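Local coordinates for protein exotoxin 5 (Staphylococcus aureus subsp. aureus COL, PDB 3R2I) that is of unknown function but belongs to the staphylococcal superantigen-like exotoxins, secreted proteins that pair an OB-fold domain with a beta-grasp domain, at residues Val101-Asp106 with Gly137-Lys142; Thr75-Lys80 with Leu118-Val123. All blocks are in the same frame, centred on the assembly; numbering follows the deposited sequence.

Contact 1. Residues Val101-Asp106 with Gly137-Lys142; sequences VFLLGD and GGITKK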
loop_
_atom_site.group_PDB
_atom_site.type_symbol
_atom_site.label_atom_id
_atom_site.label_comp_id
_atom_site.label_asym_id
_atom_site.label_seq_id
_atom_site.Cartn_x
_atom_site.Cartn_y
_atom_site.Cartn_z
ATOM N N VAL A 101 -1.639 -14.444 -2.313
ATOM C CA VAL A 101 -2.385 -13.235 -1.987
ATOM C C VAL A 101 -3.739 -13.579 -1.403
ATOM O O VAL A 101 -4.570 -14.205 -2.069
ATOM C CB VAL A 101 -2.492 -12.347 -3.223
ATOM C CG1 VAL A 101 -3.228 -11.025 -2.900
ATOM C CG2 VAL A 101 -1.088 -12.043 -3.741
ATOM N N PHE A 102 -3.932 -13.177 -0.143
ATOM C CA PHE A 102 -5.147 -13.485 0.610
ATOM C C PHE A 102 -6.267 -12.555 0.231
ATOM O O PHE A 102 -6.035 -11.363 -0.074
ATOM C CB PHE A 102 -4.895 -13.429 2.130
ATOM C CG PHE A 102 -4.068 -14.568 2.645
ATOM C CD1 PHE A 102 -2.712 -14.670 2.335
ATOM C CD2 PHE A 102 -4.628 -15.555 3.426
ATOM C CE1 PHE A 102 -1.949 -15.744 2.779
ATOM C CE2 PHE A 102 -3.861 -16.641 3.877
ATOM C CZ PHE A 102 -2.523 -16.730 3.558
ATOM N N LEU A 103 -7.470 -13.124 0.200
ATOM C CA LEU A 103 -8.690 -12.409 -0.123
ATOM C C LEU A 103 -9.545 -12.522 1.111
ATOM O O LEU A 103 -9.945 -13.603 1.511
ATOM C CB LEU A 103 -9.371 -13.036 -1.322
ATOM C CG LEU A 103 -8.499 -13.192 -2.574
ATOM C CD1 LEU A 103 -9.230 -14.100 -3.622
ATOM C CD2 LEU A 103 -8.185 -11.809 -3.113
ATOM N N LEU A 104 -9.774 -11.380 1.730
ATOM C CA LEU A 104 -10.485 -11.283 2.977
ATOM C C LEU A 104 -11.601 -10.266 2.869
ATOM O O LEU A 104 -11.637 -9.458 1.949
ATOM C CB LEU A 104 -9.506 -10.839 4.090
ATOM C CG LEU A 104 -8.293 -11.736 4.355
ATOM C CD1 LEU A 104 -7.264 -11.009 5.217
ATOM C CD2 LEU A 104 -8.728 -13.095 4.998
ATOM N N GLY A 105 -12.510 -10.350 3.824
ATOM C CA GLY A 105 -13.646 -9.435 3.943
ATOM C C GLY A 105 -14.552 -9.393 2.747
ATOM O O GLY A 105 -14.923 -10.425 2.213
ATOM N N ASP A 106 -14.906 -8.178 2.340
ATOM C CA ASP A 106 -15.780 -7.980 1.200
ATOM C C ASP A 106 -15.229 -8.615 -0.092
ATOM O O ASP A 106 -16.014 -9.000 -0.961
ATOM C CB ASP A 106 -16.038 -6.478 0.968
ATOM C CG ASP A 106 -16.923 -5.830 2.058
ATOM O OD1 ASP A 106 -17.596 -6.544 2.851
ATOM O OD2 ASP A 106 -16.954 -4.576 2.098
ATOM N N GLY A 137 -4.456 -8.474 -0.132
ATOM C CA GLY A 137 -4.965 -7.455 -1.059
ATOM C C GLY A 137 -4.018 -6.927 -2.107
ATOM O O GLY A 137 -3.228 -7.680 -2.681
ATOM N N GLY A 138 -4.098 -5.626 -2.369
ATOM C CA GLY A 138 -3.215 -5.003 -3.329
ATOM C C GLY A 138 -3.455 -5.343 -4.790
ATOM O O GLY A 138 -2.576 -5.115 -5.628
ATOM N N ILE A 139 -4.664 -5.800 -5.107
ATOM C CA ILE A 139 -5.030 -6.245 -6.455
ATOM C C ILE A 139 -5.696 -5.149 -7.234
ATOM O O ILE A 139 -6.675 -4.599 -6.793
ATOM C CB ILE A 139 -5.975 -7.439 -6.350
ATOM C CG1 ILE A 139 -5.338 -8.544 -5.485
ATOM C CG2 ILE A 139 -6.344 -8.018 -7.728
ATOM C CD1 ILE A 139 -6.397 -9.474 -4.865
ATOM N N THR A 140 -5.131 -4.809 -8.386
ATOM C CA THR A 140 -5.682 -3.762 -9.259
ATOM C C THR A 140 -5.741 -4.272 -10.675
ATOM O O THR A 140 -5.167 -5.292 -10.973
ATOM C CB THR A 140 -4.770 -2.505 -9.268
ATOM O OG1 THR A 140 -3.431 -2.896 -9.581
ATOM C CG2 THR A 140 -4.778 -1.791 -7.884
ATOM N N LYS A 141 -6.467 -3.578 -11.531
ATOM C CA LYS A 141 -6.521 -3.905 -12.933
ATOM C C LYS A 141 -5.339 -3.235 -13.616
ATOM O O LYS A 141 -5.056 -2.063 -13.375
ATOM C CB LYS A 141 -7.824 -3.427 -13.551
ATOM C CG LYS A 141 -9.035 -4.188 -13.055
ATOM C CD LYS A 141 -10.339 -3.791 -13.819
ATOM C CE LYS A 141 -11.534 -4.552 -13.259
ATOM N NZ LYS A 141 -12.819 -4.189 -13.916
ATOM N N LYS A 142 -4.633 -3.975 -14.462
ATOM C CA LYS A 142 -3.461 -3.412 -15.141
ATOM C C LYS A 142 -3.829 -2.231 -16.035
ATOM O O LYS A 142 -4.996 -2.079 -16.429
ATOM C CB LYS A 142 -2.762 -4.467 -16.007
ATOM C CG LYS A 142 -3.503 -4.785 -17.331
ATOM C CD LYS A 142 -2.779 -5.878 -18.097
ATOM C CE LYS A 142 -3.412 -6.127 -19.460
ATOM N NZ LYS A 142 -2.763 -7.285 -20.165
#
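Phe102 and Gly137 supply the polar part of this contact, a backbone hydrogen bond between the parallel strands 97-103 and 133-141 of the OB-fold barrel. Gly137 N donates to Phe102 O over 3.3 Å, long but nearly straight (170°), and the N-H lies in the carbonyl plane. A neighbouring backbone bond between Phe102 and Ser135 continues the pairing. Gly137 and Gly138 both adopt positive phi, which glycine accommodates readily, and interrupt the strand before it resumes at Ile139.

The apolar part gathers around the end of Ile139. Its CD1 methyl meets Val101 CG1 at 4.0 Å. The same CD1 presses on Leu103 CD2 at 3.4 Å, a tight fit in which the two side chains cross at about a right angle. Val101 directs CG1 opposite its own backbone N (chi1 -178°), which also brings this methyl to 3.4 Å from Gly137 O. Leu90 touches Ile139 as well, and Tyr111 touches both Leu103 and Ile139.

With one hydrogen bond and otherwise branched aliphatic groups, the chemistry implies that beyond the glycine break the two strands are joined through the hydrophobic interior of the barrel.

Contact 2. Residues Thr75-Lys80 with Leu118-Val123; sequences TNISVK and LDVFAV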
loop_
_atom_site.group_PDB
_atom_site.type_symbol
_atom_site.label_atom_id
_atom_site.label_comp_id
_atom_site.label_asym_id
_atom_site.label_seq_id
_atom_site.Cartn_x
_atom_site.Cartn_y
_atom_site.Cartn_z
ATOM N N THR A 75 3.027 -8.055 -12.286
ATOM C CA THR A 75 2.031 -7.466 -13.160
ATOM C C THR A 75 1.460 -8.423 -14.181
ATOM O O THR A 75 2.081 -9.423 -14.545
ATOM C CB THR A 75 2.675 -6.260 -13.928
ATOM O OG1 THR A 75 1.701 -5.646 -14.787
ATOM C CG2 THR A 75 3.873 -6.715 -14.792
ATOM N N ASN A 76 0.270 -8.074 -14.656
ATOM C CA ASN A 76 -0.432 -8.823 -15.705
ATOM C C ASN A 76 -0.554 -10.286 -15.374
ATOM O O ASN A 76 -0.168 -11.135 -16.133
ATOM C CB ASN A 76 0.296 -8.657 -17.040
ATOM C CG ASN A 76 -0.546 -9.157 -18.227
ATOM O OD1 ASN A 76 -1.782 -9.193 -18.158
ATOM N ND2 ASN A 76 0.123 -9.513 -19.322
ATOM N N ILE A 77 -1.164 -10.558 -14.245
ATOM C CA ILE A 77 -1.290 -11.903 -13.749
ATOM C C ILE A 77 -2.641 -12.492 -14.067
ATOM O O ILE A 77 -3.661 -11.793 -14.025
ATOM C CB ILE A 77 -1.114 -11.878 -12.235
ATOM C CG1 ILE A 77 0.261 -11.287 -11.886
ATOM C CG2 ILE A 77 -1.213 -13.269 -11.667
ATOM C CD1 ILE A 77 0.303 -10.629 -10.535
ATOM N N SER A 78 -2.630 -13.776 -14.408
ATOM C CA SER A 78 -3.846 -14.517 -14.673
ATOM C C SER A 78 -3.928 -15.526 -13.548
ATOM O O SER A 78 -2.966 -16.255 -13.305
ATOM C CB SER A 78 -3.802 -15.173 -16.037
ATOM O OG SER A 78 -3.857 -14.170 -17.056
ATOM N N VAL A 79 -5.053 -15.545 -12.837
ATOM C CA VAL A 79 -5.189 -16.436 -11.696
ATOM C C VAL A 79 -6.646 -16.627 -11.281
ATOM O O VAL A 79 -7.528 -15.861 -11.684
ATOM C CB VAL A 79 -4.362 -15.890 -10.515
ATOM C CG1 VAL A 79 -4.919 -14.578 -10.044
ATOM C CG2 VAL A 79 -4.253 -16.912 -9.363
ATOM N N LYS A 80 -6.862 -17.673 -10.490
ATOM C CA LYS A 80 -8.154 -18.087 -9.986
ATOM C C LYS A 80 -7.968 -18.357 -8.484
ATOM O O LYS A 80 -6.902 -18.869 -8.069
ATOM C CB LYS A 80 -8.542 -19.371 -10.724
ATOM C CG LYS A 80 -9.854 -19.985 -10.325
ATOM C CD LYS A 80 -10.046 -21.293 -11.076
ATOM C CE LYS A 80 -11.075 -22.173 -10.410
ATOM N NZ LYS A 80 -11.159 -23.529 -11.050
ATOM N N LEU A 118 -4.311 -8.828 -14.041
ATOM C CA LEU A 118 -4.268 -8.232 -12.712
ATOM C C LEU A 118 -2.854 -7.852 -12.300
ATOM O O LEU A 118 -1.883 -8.493 -12.704
ATOM C CB LEU A 118 -4.842 -9.206 -11.675
ATOM C CG LEU A 118 -6.291 -9.626 -11.803
ATOM C CD1 LEU A 118 -6.540 -10.723 -10.763
ATOM C CD2 LEU A 118 -7.259 -8.423 -11.633
ATOM N N ASP A 119 -2.759 -6.757 -11.557
ATOM C CA ASP A 119 -1.507 -6.299 -10.982
ATOM C C ASP A 119 -1.619 -6.499 -9.497
ATOM O O ASP A 119 -2.699 -6.319 -8.929
ATOM C CB ASP A 119 -1.266 -4.809 -11.206
ATOM C CG ASP A 119 -0.876 -4.477 -12.619
ATOM O OD1 ASP A 119 -0.568 -5.391 -13.411
ATOM O OD2 ASP A 119 -0.880 -3.271 -12.930
ATOM N N VAL A 120 -0.496 -6.800 -8.851
ATOM C CA VAL A 120 -0.497 -7.002 -7.417
ATOM C C VAL A 120 0.648 -6.286 -6.724
ATOM O O VAL A 120 1.780 -6.362 -7.161
ATOM C CB VAL A 120 -0.480 -8.528 -7.047
ATOM C CG1 VAL A 120 -0.228 -8.716 -5.602
ATOM C CG2 VAL A 120 -1.848 -9.208 -7.455
ATOM N N PHE A 121 0.317 -5.538 -5.669
ATOM C CA PHE A 121 1.315 -4.878 -4.865
ATOM C C PHE A 121 1.400 -5.762 -3.649
ATOM O O PHE A 121 0.443 -5.901 -2.891
ATOM C CB PHE A 121 0.960 -3.460 -4.478
ATOM C CG PHE A 121 2.019 -2.809 -3.635
ATOM C CD1 PHE A 121 3.168 -2.321 -4.209
ATOM C CD2 PHE A 121 1.871 -2.696 -2.277
ATOM C CE1 PHE A 121 4.157 -1.743 -3.433
ATOM C CE2 PHE A 121 2.849 -2.102 -1.512
ATOM C CZ PHE A 121 3.987 -1.635 -2.087
ATOM N N ALA A 122 2.555 -6.352 -3.452
ATOM C CA ALA A 122 2.710 -7.333 -2.373
ATOM C C ALA A 122 3.683 -6.917 -1.315
ATOM O O ALA A 122 4.751 -6.373 -1.596
ATOM C CB ALA A 122 3.125 -8.687 -2.959
ATOM N N VAL A 123 3.254 -7.108 -0.081
ATOM C CA VAL A 123 4.068 -6.813 1.083
ATOM C C VAL A 123 3.928 -8.058 1.925
ATOM O O VAL A 123 2.824 -8.516 2.161
ATOM C CB VAL A 123 3.502 -5.671 1.881
ATOM C CG1 VAL A 123 4.296 -5.544 3.209
ATOM C CG2 VAL A 123 3.525 -4.402 1.052
#
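The carboxylate of Asp119 is the flat group that meets Thr75 and Asn76, beside a G1 beta bulge of the OB-fold barrel, and both use the same oxygen. Thr75 OG1 donates to Asp119 OD1 at 2.7 Å from above one face, 41° out of the carboxylate plane, whereas Asn76 N reaches OD1 nearly along the C-O bond at 3.1 Å. The Thr75 and Asp119 side chains run side by side and point the same way; with OG1 turned away from the Thr75 backbone N (chi1 -179°), the hydroxyl faces the acid. Two donors of different kinds thus fix the rotation of the carboxylate and would be expected to favour its ionised form. Nearby, the Asn76 amide oxygen accepts from Lys142 NZ.

At the bulge, Asn76, with positive phi, and Ile77 both face Leu118. Ile77 N and Leu118 N each donate to the other residue's carbonyl oxygen, making an antiparallel hydrogen-bonded pair. Asn76 N also comes close to Leu118 O, but at an angle too poor for a bond.

Strands 77-79 and 118-120 run at 103° to each other, so their pairing is short, and the rest of the contact is side-chain packing. Val79 CG1 packs on Leu118 CD1 at 4.2 Å. Phe92 of strand 87-94 touches both Ile77 and Val120, whose side chains cross at about a right angle, with Ile77 CD1 4.0 Å from Val120 CG2.

In the fold
Both contacts belong to the OB-fold barrel, their centres about 9 Å apart, and they are joined through neighbouring strands 133-141 and 118-120: backbone pairs Thr140 with Asp119 and Gly138 with Phe121 probably hydrogen-bond. Contact 1 is buried and mostly aliphatic. Contact 2 is also largely buried, but Thr75 and Asn76 are exposed at its margin, where polar groups gather around a carboxylate, while Ile77, Leu118 and Val120 are buried. Leu118 of contact 2 touches Ile139 of contact 1, so the two share one hydrophobic interior. Their strand pairings differ too, parallel at 101-106 with 137-142 and antiparallel, with a bulge, at 75-80 with 118-123.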